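Local coordinates for protein beta-catenin homolog sys-1 (Caenorhabditis elegans, PDB 3C2G) that acts as a Wnt-pathway transcription coregulator that binds the TCF factor POP-1 directly and activates or represses target genes, depending on upstream signals, at residues 56-59 and 60-64; 269-273 and 274-278; 362-366 and 367-371. One frame throughout, in Å; residues are numbered along the deposited sequence.

How the contacts relate
All three contacts lie at helix C-terminal ends in an all-helical armadillo domain, and each is partly buried. Their apolar residues are buried (I58 and L62; L271, A276 and I277; A363, I364, A368 and I369), whereas polar ones such as K63, D273 and N367 are partly exposed. They share no helix. Contact 1 ends helix 47-62, near the N-terminal end of the chain; contact 2 joins helices 251-270 and 274-282 close to the chain's centre, and contact 3 joins helices 357-365 and 368-377. Their chemistry differs: an aromatic-lysine pair marks contact 1, an aspartate N-cap contact 2, and a Schellman turn sealed by aliphatic groups contact 3.

Contact 1 of 3, residues 56-59 and 60-64; sequences NIIY and DGLKP
At the C-terminal end of helix 47-62, in the first part of the armadillo domain, Y59 in the last turn and K63 just beyond it form an i to i+4 pair, in which K63 lays CE, the last carbon of its chain, over one face of the Y59 ring. CE of K63 stands 3.8 Å from the centroid of the Y59 ring in a CH-pi contact, somewhat toward the rim, and NZ follows at 4.4 Å from the same centroid as an off-centre cation-pi partner. Y59 swings its CG anti to the backbone N (chi1 -177°), which carries the ring along the helix toward K63, whose chain is extended beyond CG. The phenol OH is hydrogen-bonded to the backbone O of Q113, which anchors the far end of the ring, while K63 covers one face.

The backbone tightens as the helix finishes. G61 N reaches I57 O at 2.8 Å in a straight alpha-helical bond, whereas L62 N divides itself between I58 O, at 3.2 Å, and a weak bond to Y59 O. D60 OD2 accepts from W14 NE1, in the loop after helix 3-13, and forms a salt bridge with R23 of helix 20-37. On the flank packed against helix 71-90, the I58 and L62 side chains run alongside each other, with I58 CG2 4.2 Å from L62 CD1.

Contact 2 of 3, residues 269-273 and 274-278; sequences LLLHD and SDAID
The D273 carboxylate sits between the H272 imidazole and the first turn of helix 274-282: its CG lies 3.4 Å above the plane of the H272 ring, offset toward the rim, while its OD1 accepts from A276 N at 3.0 Å. At the edge of the same ring, and in its plane, is L270 O, 3.1 Å from H272 CD2. The ring is further fixed by a hydrogen bond from NE2 to D206 OD1.

D273 is the N-cap of the second helix. Its chi1 of 64° places CG between its own backbone N and carbonyl carbon, which turns OD1 back over the helix start; A276 N meets it at a fairly straight 159°. The main chain of the same residue takes part too: D273 O receives I277 N at 3.1 Å, the first regular alpha-helical bond. The D275 carboxylate is also nearby, with OD2 4.9 Å from D273 OD2; the helix N-terminus probably eases this pairing of like charges.

An inverse gamma turn centred on L271, closed by H272 N to L270 O, lets the chain change direction after helix 251-270. L271 then packs against the new helix, CD2 3.9 Å from A276 CB and CB 3.9 Å from I277 CG2.

I277 packs on a basic side chain of the bound peptide, placing the corner that joins helices 251-270 and 274-282 beside that partner, with helix 224-239 packed on L271 through I225 and helix 202-210 on A276 through I209.

Contact 3 of 3, residues 362-366 and 367-371; sequences IAIRS and NAIFL
Positive phi at N367 (70°, with psi 30°) bends the chain so that A368 N turns back to A363 O, 2.9 Å away, and closes a Schellman motif at the end of helix 357-365. N367 is the C-prime residue; the inner bond of the motif runs from N367 N to I364 O, also 2.9 Å, with the donor standing well above the carbonyl plane. A363 O is gripped twice, by S366 N at 3.0 Å and by A368 N, which approach from opposite faces of its plane.

Aliphatic groups close over this turn. The methyls of A363 and A368 meet CB to CB at 3.6 Å, the apolar contact characteristic of a Schellman ending. Next to them I364 and I369 run side by side in the same direction, each with CG1 anti to its carbonyl carbon, and CG1 of I364 touches CD1 of I369 at 3.8 Å. F408 of helix 388-409 packs on both A363 and I369.

Although N367 occupies the N-cap position of helix 368-377, its side chain makes no capping bond. Backbone bonds thus satisfy the carbonyls of A363 and I364, and the apolar pairs, together with Q430 of helix 425-432, whose OE1 accepts from F370 N and whose NE2 bonds weakly to I364 O, are consistent with a defined angle between the two helices.

Contact 1 of 3, residues 56-59 and 60-64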
loop_
_atom_site.group_PDB
_atom_site.type_symbol
_atom_site.label_atom_id
_atom_site.label_comp_id
_atom_site.label_asym_id
_atom_site.label_seq_id
_atom_site.Cartn_x
_atom_site.Cartn_y
_atom_site.Cartn_z
ATOM N N ASN A 56 -37.864 10.626 -18.526
ATOM C CA ASN A 56 -38.327 9.977 -19.740
ATOM C C ASN A 56 -38.200 10.879 -20.953
ATOM O O ASN A 56 -37.982 10.388 -22.060
ATOM C CB ASN A 56 -39.752 9.449 -19.575
ATOM C CG ASN A 56 -39.798 8.127 -18.821
ATOM O OD1 ASN A 56 -38.762 7.497 -18.562
ATOM N ND2 ASN A 56 -41.005 7.690 -18.478
ATOM N N ILE A 57 -38.302 12.190 -20.738
ATOM C CA ILE A 57 -38.069 13.157 -21.812
ATOM C C ILE A 57 -36.572 13.300 -22.131
ATOM O O ILE A 57 -36.171 13.309 -23.308
ATOM C CB ILE A 57 -38.716 14.546 -21.518
ATOM C CG1 ILE A 57 -40.246 14.443 -21.563
ATOM C CG2 ILE A 57 -38.258 15.577 -22.536
ATOM C CD1 ILE A 57 -40.976 15.719 -21.132
ATOM N N ILE A 58 -35.749 13.421 -21.092
ATOM C CA ILE A 58 -34.300 13.430 -21.289
ATOM C C ILE A 58 -33.876 12.258 -22.182
ATOM O O ILE A 58 -33.218 12.450 -23.224
ATOM C CB ILE A 58 -33.543 13.431 -19.947
ATOM C CG1 ILE A 58 -33.696 14.801 -19.274
ATOM C CG2 ILE A 58 -32.077 13.085 -20.173
ATOM C CD1 ILE A 58 -33.343 14.820 -17.829
ATOM N N TYR A 59 -34.301 11.058 -21.799
ATOM C CA TYR A 59 -34.001 9.852 -22.567
ATOM C C TYR A 59 -34.486 9.961 -24.016
ATOM O O TYR A 59 -33.713 9.770 -24.959
ATOM C CB TYR A 59 -34.614 8.642 -21.870
ATOM C CG TYR A 59 -34.335 7.300 -22.511
ATOM C CD1 TYR A 59 -33.227 7.113 -23.339
ATOM C CD2 TYR A 59 -35.165 6.202 -22.260
ATOM C CE1 TYR A 59 -32.970 5.891 -23.914
ATOM C CE2 TYR A 59 -34.902 4.967 -22.815
ATOM C CZ TYR A 59 -33.803 4.817 -23.643
ATOM O OH TYR A 59 -33.532 3.600 -24.229
ATOM N N ASP A 60 -35.761 10.295 -24.192
ATOM C CA ASP A 60 -36.324 10.441 -25.528
ATOM C C ASP A 60 -35.596 11.472 -26.404
ATOM O O ASP A 60 -35.362 11.226 -27.588
ATOM C CB ASP A 60 -37.819 10.763 -25.461
ATOM C CG ASP A 60 -38.452 10.767 -26.825
ATOM O OD1 ASP A 60 -38.693 9.655 -27.356
ATOM O OD2 ASP A 60 -38.657 11.877 -27.379
ATOM N N GLY A 61 -35.247 12.617 -25.827
ATOM C CA GLY A 61 -34.518 13.668 -26.552
ATOM C C GLY A 61 -33.136 13.263 -27.068
ATOM O O GLY A 61 -32.672 13.770 -28.088
ATOM N N LEU A 62 -32.486 12.334 -26.372
ATOM C CA LEU A 62 -31.158 11.873 -26.768
ATOM C C LEU A 62 -31.196 10.881 -27.919
ATOM O O LEU A 62 -30.195 10.685 -28.587
ATOM C CB LEU A 62 -30.397 11.298 -25.566
ATOM C CG LEU A 62 -30.139 12.305 -24.437
ATOM C CD1 LEU A 62 -29.595 11.639 -23.187
ATOM C CD2 LEU A 62 -29.212 13.413 -24.892
ATOM N N LYS A 63 -32.349 10.261 -28.154
ATOM C CA LYS A 63 -32.501 9.308 -29.259
ATOM C C LYS A 63 -32.378 9.998 -30.613
ATOM O O LYS A 63 -32.777 11.158 -30.752
ATOM C CB LYS A 63 -33.836 8.568 -29.166
ATOM C CG LYS A 63 -33.879 7.560 -28.051
ATOM C CD LYS A 63 -35.168 6.772 -28.031
ATOM C CE LYS A 63 -35.358 6.136 -26.672
ATOM N NZ LYS A 63 -36.351 5.034 -26.691
ATOM N N PRO A 64 -31.804 9.297 -31.611
ATOM C CA PRO A 64 -31.705 9.875 -32.956
ATOM C C PRO A 64 -33.074 10.073 -33.582
ATOM O O PRO A 64 -33.948 9.217 -33.442
ATOM C CB PRO A 64 -30.917 8.821 -33.745
ATOM C CG PRO A 64 -31.085 7.542 -32.975
ATOM C CD PRO A 64 -31.201 7.951 -31.537
#

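Contact 2 of 3, residues 269-273 and 274-278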
loop_
_atom_site.group_PDB
_atom_site.type_symbol
_atom_site.label_atom_id
_atom_site.label_comp_id
_atom_site.label_asym_id
_atom_site.label_seq_id
_atom_site.Cartn_x
_atom_site.Cartn_y
_atom_site.Cartn_z
ATOM N N LEU A 269 -4.427 0.126 -7.643
ATOM C CA LEU A 269 -5.618 -0.695 -7.526
ATOM C C LEU A 269 -5.607 -1.912 -8.421
ATOM O O LEU A 269 -6.133 -2.957 -8.043
ATOM C CB LEU A 269 -6.879 0.127 -7.755
ATOM C CG LEU A 269 -7.647 0.211 -6.435
ATOM C CD1 LEU A 269 -7.962 1.677 -6.045
ATOM C CD2 LEU A 269 -8.898 -0.687 -6.482
ATOM N N LEU A 270 -5.008 -1.793 -9.597
ATOM C CA LEU A 270 -5.024 -2.897 -10.537
ATOM C C LEU A 270 -4.112 -4.037 -10.110
ATOM O O LEU A 270 -4.451 -5.204 -10.276
ATOM C CB LEU A 270 -4.611 -2.422 -11.922
ATOM C CG LEU A 270 -5.668 -1.709 -12.745
ATOM C CD1 LEU A 270 -4.987 -1.012 -13.910
ATOM C CD2 LEU A 270 -6.723 -2.707 -13.231
ATOM N N LEU A 271 -2.948 -3.693 -9.564
ATOM C CA LEU A 271 -1.919 -4.688 -9.283
ATOM C C LEU A 271 -2.189 -5.428 -7.974
ATOM O O LEU A 271 -1.483 -5.249 -6.987
ATOM C CB LEU A 271 -0.544 -4.018 -9.298
ATOM C CG LEU A 271 -0.261 -3.232 -10.578
ATOM C CD1 LEU A 271 0.999 -2.418 -10.392
ATOM C CD2 LEU A 271 -0.194 -4.111 -11.845
ATOM N N HIS A 272 -3.231 -6.251 -7.983
ATOM C CA HIS A 272 -3.753 -6.866 -6.765
ATOM C C HIS A 272 -2.922 -8.042 -6.222
ATOM O O HIS A 272 -2.944 -8.322 -5.020
ATOM C CB HIS A 272 -5.212 -7.281 -6.975
ATOM C CG HIS A 272 -5.421 -8.216 -8.127
ATOM N ND1 HIS A 272 -5.692 -9.557 -7.956
ATOM C CD2 HIS A 272 -5.397 -8.006 -9.467
ATOM C CE1 HIS A 272 -5.834 -10.130 -9.141
ATOM N NE2 HIS A 272 -5.652 -9.213 -10.074
ATOM N N ASP A 273 -2.188 -8.723 -7.097
ATOM C CA ASP A 273 -1.457 -9.923 -6.703
ATOM C C ASP A 273 -0.088 -10.032 -7.363
ATOM O O ASP A 273 0.316 -9.145 -8.125
ATOM C CB ASP A 273 -2.290 -11.178 -7.007
ATOM C CG ASP A 273 -2.556 -11.376 -8.498
ATOM O OD1 ASP A 273 -1.824 -10.824 -9.348
ATOM O OD2 ASP A 273 -3.506 -12.110 -8.824
ATOM N N SER A 274 0.595 -11.144 -7.069
ATOM C CA SER A 274 1.949 -11.431 -7.541
ATOM C C SER A 274 2.113 -11.439 -9.058
ATOM O O SER A 274 3.130 -10.965 -9.574
ATOM C CB SER A 274 2.415 -12.768 -6.972
ATOM O OG SER A 274 2.431 -12.713 -5.554
ATOM N N ASP A 275 1.131 -11.988 -9.770
ATOM C CA ASP A 275 1.227 -12.083 -11.218
ATOM C C ASP A 275 1.156 -10.686 -11.832
ATOM O O ASP A 275 1.879 -10.384 -12.794
ATOM C CB ASP A 275 0.127 -12.986 -11.796
ATOM C CG ASP A 275 0.412 -14.484 -11.590
ATOM O OD1 ASP A 275 1.496 -14.960 -12.011
ATOM O OD2 ASP A 275 -0.455 -15.186 -11.009
ATOM N N ALA A 276 0.307 -9.833 -11.251
ATOM C CA ALA A 276 0.123 -8.480 -11.736
ATOM C C ALA A 276 1.372 -7.630 -11.525
ATOM O O ALA A 276 1.837 -6.982 -12.466
ATOM C CB ALA A 276 -1.084 -7.838 -11.074
ATOM N N ILE A 277 1.919 -7.642 -10.307
ATOM C CA ILE A 277 3.125 -6.854 -10.010
ATOM C C ILE A 277 4.339 -7.351 -10.795
ATOM O O ILE A 277 5.173 -6.544 -11.206
ATOM C CB ILE A 277 3.438 -6.707 -8.476
ATOM C CG1 ILE A 277 4.095 -7.971 -7.916
ATOM C CG2 ILE A 277 2.168 -6.305 -7.690
ATOM C CD1 ILE A 277 4.493 -7.878 -6.466
ATOM N N ASP A 278 4.423 -8.661 -11.037
ATOM C CA ASP A 278 5.488 -9.209 -11.900
ATOM C C ASP A 278 5.306 -8.779 -13.356
ATOM O O ASP A 278 6.287 -8.467 -14.040
ATOM C CB ASP A 278 5.635 -10.732 -11.759
ATOM C CG ASP A 278 6.500 -11.132 -10.549
ATOM O OD1 ASP A 278 7.708 -10.806 -10.529
ATOM O OD2 ASP A 278 5.975 -11.771 -9.611
#

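Contact 3 of 3, residues 362-366 and 367-371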
loop_
_atom_site.group_PDB
_atom_site.type_symbol
_atom_site.label_atom_id
_atom_site.label_comp_id
_atom_site.label_asym_id
_atom_site.label_seq_id
_atom_site.Cartn_x
_atom_site.Cartn_y
_atom_site.Cartn_z
ATOM N N ILE A 362 24.948 -3.939 -5.519
ATOM C CA ILE A 362 24.675 -2.574 -5.969
ATOM C C ILE A 362 24.464 -1.659 -4.760
ATOM O O ILE A 362 25.113 -0.620 -4.625
ATOM C CB ILE A 362 23.490 -2.532 -6.953
ATOM C CG1 ILE A 362 23.898 -3.226 -8.261
ATOM C CG2 ILE A 362 23.035 -1.089 -7.202
ATOM C CD1 ILE A 362 22.747 -3.819 -9.065
ATOM N N ALA A 363 23.574 -2.074 -3.870
ATOM C CA ALA A 363 23.290 -1.320 -2.666
ATOM C C ALA A 363 24.565 -0.981 -1.860
ATOM O O ALA A 363 24.801 0.178 -1.508
ATOM C CB ALA A 363 22.277 -2.067 -1.827
ATOM N N ILE A 364 25.401 -1.982 -1.599
ATOM C CA ILE A 364 26.642 -1.753 -0.841
ATOM C C ILE A 364 27.560 -0.715 -1.490
ATOM O O ILE A 364 28.088 0.155 -0.804
ATOM C CB ILE A 364 27.386 -3.084 -0.580
ATOM C CG1 ILE A 364 26.665 -3.876 0.510
ATOM C CG2 ILE A 364 28.847 -2.855 -0.184
ATOM C CD1 ILE A 364 26.951 -5.339 0.431
ATOM N N ARG A 365 27.726 -0.782 -2.808
ATOM C CA ARG A 365 28.572 0.180 -3.520
ATOM C C ARG A 365 27.996 1.588 -3.492
ATOM O O ARG A 365 28.715 2.564 -3.719
ATOM C CB ARG A 365 28.828 -0.254 -4.962
ATOM C CG ARG A 365 29.787 -1.423 -5.101
ATOM C CD ARG A 365 30.244 -1.633 -6.554
ATOM N NE ARG A 365 29.281 -2.401 -7.349
ATOM C CZ ARG A 365 28.378 -1.860 -8.170
ATOM N NH1 ARG A 365 28.308 -0.539 -8.314
ATOM N NH2 ARG A 365 27.538 -2.643 -8.848
ATOM N N SER A 366 26.704 1.710 -3.217
ATOM C CA SER A 366 26.125 3.037 -3.071
ATOM C C SER A 366 25.933 3.410 -1.605
ATOM O O SER A 366 25.204 4.357 -1.291
ATOM C CB SER A 366 24.821 3.145 -3.857
ATOM O OG SER A 366 25.031 2.691 -5.190
ATOM N N ASN A 367 26.598 2.668 -0.718
ATOM C CA ASN A 367 26.601 2.964 0.714
ATOM C C ASN A 367 25.271 2.721 1.415
ATOM O O ASN A 367 24.955 3.385 2.397
ATOM C CB ASN A 367 27.083 4.404 0.985
ATOM C CG ASN A 367 28.602 4.499 1.133
ATOM O OD1 ASN A 367 29.343 3.584 0.747
ATOM N ND2 ASN A 367 29.072 5.607 1.703
ATOM N N ALA A 368 24.494 1.768 0.918
ATOM C CA ALA A 368 23.182 1.504 1.496
ATOM C C ALA A 368 23.261 1.285 3.009
ATOM O O ALA A 368 22.435 1.806 3.749
ATOM C CB ALA A 368 22.516 0.317 0.811
ATOM N N ILE A 369 24.267 0.542 3.468
ATOM C CA ILE A 369 24.375 0.230 4.897
ATOM C C ILE A 369 24.634 1.484 5.722
ATOM O O ILE A 369 23.980 1.708 6.742
ATOM C CB ILE A 369 25.394 -0.906 5.201
ATOM C CG1 ILE A 369 24.938 -2.199 4.525
ATOM C CG2 ILE A 369 25.504 -1.136 6.703
ATOM C CD1 ILE A 369 26.035 -3.205 4.246
ATOM N N PHE A 370 25.559 2.317 5.269
ATOM C CA PHE A 370 25.758 3.608 5.903
ATOM C C PHE A 370 24.435 4.385 6.021
ATOM O O PHE A 370 24.144 4.979 7.059
ATOM C CB PHE A 370 26.765 4.433 5.106
ATOM C CG PHE A 370 27.768 5.135 5.955
ATOM C CD1 PHE A 370 29.073 4.646 6.051
ATOM C CD2 PHE A 370 27.412 6.284 6.676
ATOM C CE1 PHE A 370 30.017 5.288 6.844
ATOM C CE2 PHE A 370 28.346 6.939 7.479
ATOM C CZ PHE A 370 29.658 6.440 7.560
ATOM N N LEU A 371 23.638 4.377 4.955
ATOM C CA LEU A 371 22.404 5.136 4.920
ATOM C C LEU A 371 21.387 4.646 5.930
ATOM O O LEU A 371 20.713 5.461 6.570
ATOM C CB LEU A 371 21.802 5.141 3.513
ATOM C CG LEU A 371 20.475 5.889 3.356
ATOM C CD1 LEU A 371 20.653 7.353 3.679
ATOM C CD2 LEU A 371 19.936 5.711 1.969
#